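Local coordinates for protein vibralactone Cyclase (Boreostereum vibrans, PDB 6KD0) that catalyses the cyclization that forms the fused bicyclic beta-lactone of vibralactone, at residues 71-74 with 75-78; 148-151 with 152-155; 183-186 with 187-191. All blocks are in the same frame, centred on the assembly; numbering follows the deposited sequence.

Contact 1 (71-74 with 75-78); sequences IPVE and GTNM
Met78 and Ile71 face each other as an antiparallel hydrogen-bonded pair. Their backbones exchange two bonds. Met78 N gives its hydrogen to Ile71 O at 2.8 Å, and Ile71 N gives its own to Met78 O at 2.9 Å. The two side chains run side by side and point the same way. Met78 is extended through CB and CG, then bends at SD (chi3 66°). The bend turns its methyl toward Ile71 and Val73, and Met78 CE rests 3.7 Å from Ile71 CD1. Val73 CG1 lies 3.9 Å from Met78 CB, with the two side chains crossing at about a right angle. The second Val73 methyl, CG2, packs 3.5 Å from Thr76 CG2. This is the closed end of the beta hairpin of strands 64-73 and 76-85, which begins the mixed sheet of the alpha/beta-hydrolase fold. A type II turn from Val73 to Thr76 reverses the chain. Val73 N bonds to Thr76 O, and Thr76 N returns a nearly straight bond to Val73 O at 3.1 Å. That second donor stands well above the carbonyl plane. Gly75 has a positive phi of 85°, where a CB would press on Glu74 O. Ile71, Val73, Thr76 and Met78 share one face of the hairpin, and helix 144-158 covers part of it through Asp148, Ala151 and Trp155. With an alanine at Val73, both methyl contacts go, and a gap beside Met78 CB and Thr76 CG2 would probably open and weaken the packing on the helix. Pro72 and Asn77 lie on the other face as a non-hydrogen-bonded pair. Asn77 OD1 sits 3.3 Å from Pro72 CA. Between the strands, Asn77 CA makes a CA-H...O contact of 3.1 Å to Ile71 O.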
loop_
_atom_site.group_PDB
_atom_site.type_symbol
_atom_site.label_atom_id
_atom_site.label_comp_id
_atom_site.label_asym_id
_atom_site.label_seq_id
_atom_site.Cartn_x
_atom_site.Cartn_y
_atom_site.Cartn_z
ATOM N N ILE A 71 20.928 0.223 -2.035
ATOM C CA ILE A 71 21.216 0.851 -0.739
ATOM C C ILE A 71 21.460 -0.201 0.341
ATOM O O ILE A 71 20.920 -1.307 0.251
ATOM C CB ILE A 71 20.098 1.826 -0.323
ATOM C CG1 ILE A 71 18.823 1.079 0.086
ATOM C CG2 ILE A 71 19.810 2.825 -1.441
ATOM C CD1 ILE A 71 17.798 1.967 0.758
ATOM N N PRO A 72 22.265 0.074 1.370
ATOM C CA PRO A 72 22.511 -0.957 2.385
ATOM C C PRO A 72 21.320 -1.092 3.321
ATOM O O PRO A 72 20.707 -0.095 3.719
ATOM C CB PRO A 72 23.745 -0.433 3.125
ATOM C CG PRO A 72 23.622 1.041 3.024
ATOM C CD PRO A 72 23.003 1.313 1.669
ATOM N N VAL A 73 20.971 -2.341 3.642
ATOM C CA VAL A 73 20.030 -2.660 4.715
ATOM C C VAL A 73 20.683 -3.753 5.558
ATOM O O VAL A 73 21.787 -4.218 5.238
ATOM C CB VAL A 73 18.661 -3.109 4.177
ATOM C CG1 VAL A 73 18.029 -2.004 3.346
ATOM C CG2 VAL A 73 18.806 -4.377 3.353
ATOM N N GLU A 74 20.000 -4.185 6.616
ATOM C CA GLU A 74 20.603 -5.093 7.580
ATOM C C GLU A 74 21.001 -6.374 6.867
ATOM O O GLU A 74 20.153 -7.185 6.489
ATOM C CB GLU A 74 19.660 -5.380 8.747
ATOM C CG GLU A 74 20.407 -5.915 9.982
ATOM C CD GLU A 74 19.489 -6.332 11.132
ATOM O OE1 GLU A 74 18.330 -5.855 11.185
ATOM O OE2 GLU A 74 19.933 -7.139 11.990
ATOM N N GLY A 75 22.291 -6.521 6.624
ATOM C CA GLY A 75 22.800 -7.765 6.109
ATOM C C GLY A 75 22.728 -7.925 4.611
ATOM O O GLY A 75 23.046 -9.014 4.122
ATOM N N THR A 76 22.358 -6.890 3.860
ATOM C CA THR A 76 22.328 -7.030 2.399
ATOM C C THR A 76 22.135 -5.639 1.800
ATOM O O THR A 76 22.174 -4.638 2.518
ATOM C CB THR A 76 21.257 -8.041 1.966
ATOM O OG1 THR A 76 21.484 -8.444 0.612
ATOM C CG2 THR A 76 19.848 -7.487 2.102
ATOM N N ASN A 77 21.959 -5.567 0.482
ATOM C CA ASN A 77 21.598 -4.329 -0.202
ATOM C C ASN A 77 20.202 -4.496 -0.782
ATOM O O ASN A 77 19.767 -5.613 -1.057
ATOM C CB ASN A 77 22.560 -3.982 -1.351
ATOM C CG ASN A 77 23.917 -3.485 -0.887
ATOM O OD1 ASN A 77 24.037 -2.774 0.108
ATOM N ND2 ASN A 77 24.951 -3.828 -1.652
ATOM N N MET A 78 19.515 -3.372 -0.990
ATOM C CA MET A 78 18.136 -3.343 -1.449
ATOM C C MET A 78 18.061 -2.445 -2.672
ATOM O O MET A 78 18.634 -1.352 -2.669
ATOM C CB MET A 78 17.185 -2.817 -0.349
ATOM C CG MET A 78 15.773 -2.600 -0.838
ATOM S SD MET A 78 14.547 -2.221 0.443
ATOM C CE MET A 78 15.143 -0.622 1.010
#

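Contact 2 (148-151 with 152-155); sequences DVYA and GLKW
Lys154 N bonds to Tyr150 O at 2.9 Å, with an angle of 161° at the hydrogen. The same carbonyl oxygen has Lys154 CG 3.6 Å away. Lys154 CG lies over one face of the Tyr150 ring, and CD passes its rim, 3.9 Å from Tyr150 CE2. Tyr150 CG is anti to the backbone N (chi1 -165°), which swings the ring along the helix to meet the lysine methylenes. Leu153 CD2 approaches the ring obliquely, 4.4 Å from Tyr150 CD1. These residues lie on successive turns of helix 144-158, which packs against the central sheet of the alpha/beta-hydrolase fold. Three more i to i+4 bonds continue the pattern: Gly152 N to Asp148 O, Leu153 N to Val149 O, and Trp155 N to Ala151 O. The polar ends find partners outside the two segments. Asp148 OD1 forms a salt bridge with Arg135, Tyr150 OH bonds to Asp193, and Lys154 makes a cation-pi contact with Phe195. Val149 and Leu153 turn to the sheet, touching Val101 and Tyr99 of strand 97-101. Trp155 CB lies 3.5 Å from Ala151 O, and its indole ring meets Tyr69.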
loop_
_atom_site.group_PDB
_atom_site.type_symbol
_atom_site.label_atom_id
_atom_site.label_comp_id
_atom_site.label_asym_id
_atom_site.label_seq_id
_atom_site.Cartn_x
_atom_site.Cartn_y
_atom_site.Cartn_z
ATOM N N ASP A 148 13.350 -3.245 6.163
ATOM C CA ASP A 148 13.807 -2.777 4.850
ATOM C C ASP A 148 13.018 -1.558 4.395
ATOM O O ASP A 148 13.593 -0.596 3.874
ATOM C CB ASP A 148 13.673 -3.872 3.790
ATOM C CG ASP A 148 14.695 -5.005 3.958
ATOM O OD1 ASP A 148 15.586 -4.933 4.837
ATOM O OD2 ASP A 148 14.588 -5.982 3.186
ATOM N N VAL A 149 11.697 -1.594 4.557
ATOM C CA VAL A 149 10.871 -0.447 4.176
ATOM C C VAL A 149 11.313 0.789 4.945
ATOM O O VAL A 149 11.422 1.897 4.388
ATOM C CB VAL A 149 9.385 -0.775 4.414
ATOM C CG1 VAL A 149 8.516 0.481 4.283
ATOM C CG2 VAL A 149 8.915 -1.872 3.421
ATOM N N TYR A 150 11.627 0.613 6.226
ATOM C CA TYR A 150 12.033 1.751 7.043
ATOM C C TYR A 150 13.403 2.267 6.632
ATOM O O TYR A 150 13.627 3.480 6.575
ATOM C CB TYR A 150 12.038 1.355 8.515
ATOM C CG TYR A 150 12.092 2.541 9.443
ATOM C CD1 TYR A 150 11.021 3.424 9.526
ATOM C CD2 TYR A 150 13.188 2.760 10.255
ATOM C CE1 TYR A 150 11.062 4.499 10.387
ATOM C CE2 TYR A 150 13.232 3.842 11.120
ATOM C CZ TYR A 150 12.176 4.698 11.177
ATOM O OH TYR A 150 12.219 5.760 12.053
ATOM N N ALA A 151 14.353 1.362 6.391
ATOM C CA ALA A 151 15.668 1.792 5.918
ATOM C C ALA A 151 15.553 2.581 4.612
ATOM O O ALA A 151 16.238 3.594 4.419
ATOM C CB ALA A 151 16.572 0.579 5.742
ATOM N N GLY A 152 14.682 2.127 3.712
ATOM C CA GLY A 152 14.458 2.845 2.474
ATOM C C GLY A 152 13.861 4.213 2.709
ATOM O O GLY A 152 14.195 5.173 2.006
ATOM N N LEU A 153 12.962 4.320 3.702
ATOM C CA LEU A 153 12.340 5.606 4.024
ATOM C C LEU A 153 13.386 6.579 4.551
ATOM O O LEU A 153 13.404 7.758 4.169
ATOM C CB LEU A 153 11.224 5.402 5.052
ATOM C CG LEU A 153 10.371 6.626 5.420
ATOM C CD1 LEU A 153 9.589 7.108 4.200
ATOM C CD2 LEU A 153 9.421 6.337 6.591
ATOM N N LYS A 154 14.298 6.071 5.389
ATOM C CA LYS A 154 15.378 6.907 5.898
ATOM C C LYS A 154 16.300 7.340 4.772
ATOM O O LYS A 154 16.699 8.514 4.701
ATOM C CB LYS A 154 16.169 6.163 6.975
ATOM C CG LYS A 154 15.462 6.029 8.313
ATOM C CD LYS A 154 16.361 5.310 9.333
ATOM C CE LYS A 154 17.512 6.204 9.778
ATOM N NZ LYS A 154 18.449 5.508 10.719
ATOM N N TRP A 155 16.639 6.410 3.881
ATOM C CA TRP A 155 17.511 6.734 2.762
ATOM C C TRP A 155 16.884 7.813 1.891
ATOM O O TRP A 155 17.550 8.785 1.517
ATOM C CB TRP A 155 17.802 5.479 1.935
ATOM C CG TRP A 155 18.702 5.764 0.783
ATOM C CD1 TRP A 155 20.066 5.724 0.783
ATOM C CD2 TRP A 155 18.311 6.180 -0.535
ATOM N NE1 TRP A 155 20.550 6.079 -0.453
ATOM C CE2 TRP A 155 19.493 6.362 -1.281
ATOM C CE3 TRP A 155 17.081 6.413 -1.155
ATOM C CZ2 TRP A 155 19.478 6.760 -2.618
ATOM C CZ3 TRP A 155 17.069 6.812 -2.492
ATOM C CH2 TRP A 155 18.255 6.981 -3.202
#

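Contact 3 (183-186 with 187-191); sequences SLIA and AHWAR
Ile185 CG2 sits over one face of the Trp189 indole in a CH-pi contact. The methyl lies 3.4 Å from the centroid of the six-membered ring, only 12° off its normal. Both residues belong to helix 178-192 of the beta-alpha-beta unit with strands 171-176 and 203-207. The helix begins within a GxSxG sequence (Gly175, Ser177, Gly179), consistent with the nucleophile elbow of alpha/beta hydrolases. With CG1 of Ile185 beside the backbone N (chi1 -63°), CG2 is left anti to that N, which carries this methyl to the ring one turn on. The two side chains lie side by side and point the same way. Their backbones are joined by a straight bond, Trp189 N to Ile185 O at 3.0 Å. Ala187 N bonds to Ser183 O, and Ala190 N to Ala186 O at 2.8 Å. One residue before Ile185, Leu184 O accepts two hydrogen bonds from His188, one from backbone N at 3.2 Å and one from ND1. The donors come from opposite faces of the carbonyl plane. The ND1 bond holds the rotation of the imidazole; its hydrogen is on ND1. Farther out, His188 NE2 bonds to His267 ND1, and Phe264 stacks on the ring. Tyr150 of helix 144-158 meets the Trp189 ring edge-to-face. Ser183 OG bonds to Gly180 O, and Leu184 and Ala187 touch Gln204 of strand 203-207. The histidine side-chain bond is nearly linear, with His188 ND1 2.8 Å from Leu184 O. Leu184 O lies almost in the imidazole plane (2° out), while ND1 stands above the carbonyl plane.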
loop_
_atom_site.group_PDB
_atom_site.type_symbol
_atom_site.label_atom_id
_atom_site.label_comp_id
_atom_site.label_asym_id
_atom_site.label_seq_id
_atom_site.Cartn_x
_atom_site.Cartn_y
_atom_site.Cartn_z
ATOM N N SER A 183 3.853 0.117 5.566
ATOM C CA SER A 183 3.952 1.566 5.697
ATOM C C SER A 183 3.283 2.063 6.974
ATOM O O SER A 183 3.710 3.078 7.528
ATOM C CB SER A 183 3.363 2.263 4.462
ATOM O OG SER A 183 1.962 2.206 4.512
ATOM N N LEU A 184 2.237 1.371 7.452
ATOM C CA LEU A 184 1.622 1.734 8.732
ATOM C C LEU A 184 2.627 1.573 9.860
ATOM O O LEU A 184 2.769 2.458 10.737
ATOM C CB LEU A 184 0.385 0.860 8.994
ATOM C CG LEU A 184 -0.834 1.054 8.073
ATOM C CD1 LEU A 184 -1.973 0.111 8.452
ATOM C CD2 LEU A 184 -1.305 2.515 8.067
ATOM N N ILE A 185 3.359 0.451 9.825
ATOM C CA ILE A 185 4.446 0.256 10.780
ATOM C C ILE A 185 5.462 1.391 10.665
ATOM O O ILE A 185 5.825 2.026 11.666
ATOM C CB ILE A 185 5.096 -1.127 10.582
ATOM C CG1 ILE A 185 4.062 -2.214 10.869
ATOM C CG2 ILE A 185 6.321 -1.253 11.484
ATOM C CD1 ILE A 185 4.388 -3.570 10.328
ATOM N N ALA A 186 5.903 1.684 9.435
ATOM C CA ALA A 186 6.944 2.688 9.236
ATOM C C ALA A 186 6.506 4.053 9.741
ATOM O O ALA A 186 7.320 4.810 10.273
ATOM C CB ALA A 186 7.340 2.767 7.760
ATOM N N ALA A 187 5.234 4.399 9.561
ATOM C CA ALA A 187 4.763 5.718 9.989
ATOM C C ALA A 187 4.792 5.860 11.512
ATOM O O ALA A 187 5.162 6.928 12.039
ATOM C CB ALA A 187 3.357 5.961 9.443
ATOM N N HIS A 188 4.439 4.793 12.243
ATOM C CA HIS A 188 4.588 4.874 13.704
ATOM C C HIS A 188 6.054 5.032 14.103
ATOM O O HIS A 188 6.413 5.906 14.925
ATOM C CB HIS A 188 4.007 3.642 14.381
ATOM C CG HIS A 188 2.518 3.590 14.352
ATOM N ND1 HIS A 188 1.815 3.246 13.217
ATOM C CD2 HIS A 188 1.595 3.835 15.312
ATOM C CE1 HIS A 188 0.522 3.265 13.484
ATOM N NE2 HIS A 188 0.361 3.625 14.747
ATOM N N TRP A 189 6.912 4.168 13.545
ATOM C CA TRP A 189 8.343 4.248 13.829
ATOM C C TRP A 189 8.895 5.643 13.551
ATOM O O TRP A 189 9.659 6.193 14.352
ATOM C CB TRP A 189 9.094 3.207 13.011
ATOM C CG TRP A 189 8.907 1.813 13.490
ATOM C CD1 TRP A 189 8.354 1.413 14.672
ATOM C CD2 TRP A 189 9.306 0.628 12.806
ATOM N NE1 TRP A 189 8.367 0.043 14.757
ATOM C CE2 TRP A 189 8.961 -0.462 13.627
ATOM C CE3 TRP A 189 9.927 0.385 11.577
ATOM C CZ2 TRP A 189 9.231 -1.782 13.266
ATOM C CZ3 TRP A 189 10.182 -0.928 11.210
ATOM C CH2 TRP A 189 9.830 -1.996 12.051
ATOM N N ALA A 190 8.509 6.232 12.419
ATOM C CA ALA A 190 9.047 7.525 12.019
ATOM C C ALA A 190 8.558 8.625 12.947
ATOM O O ALA A 190 9.306 9.568 13.250
ATOM C CB ALA A 190 8.658 7.827 10.567
ATOM N N ARG A 191 7.299 8.526 13.397
ATOM C CA ARG A 191 6.794 9.488 14.363
ATOM C C ARG A 191 7.692 9.520 15.582
ATOM O O ARG A 191 8.042 10.596 16.079
ATOM C CB ARG A 191 5.364 9.130 14.769
ATOM C CG ARG A 191 4.819 10.016 15.878
ATOM C CD ARG A 191 3.604 9.374 16.519
ATOM N NE ARG A 191 3.963 8.087 17.112
ATOM C CZ ARG A 191 3.093 7.150 17.470
ATOM N NH1 ARG A 191 1.791 7.351 17.317
ATOM N NH2 ARG A 191 3.528 6.013 17.998
#

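From the N terminus the three contacts follow in series, and none nests in or crosses another. Contact 1 closes a tight turn between strands 64-73 and 76-85, where the sheet has its edge strand. Contacts 2 and 3 close no loop beyond successive turns of helices 144-158 and 178-192. Contact 2 lies between the others. It touches contact 1, where Val73 CG1 meets Ala151 CB at 3.8 Å. It also touches contact 3, where Tyr150 OH lies 3.6 Å from Ala190 CA. Contacts 1 and 3 do not touch, with nearest atoms about 9 Å apart. The middle helix thus joins the hairpin to the helix that starts at the probable nucleophile elbow.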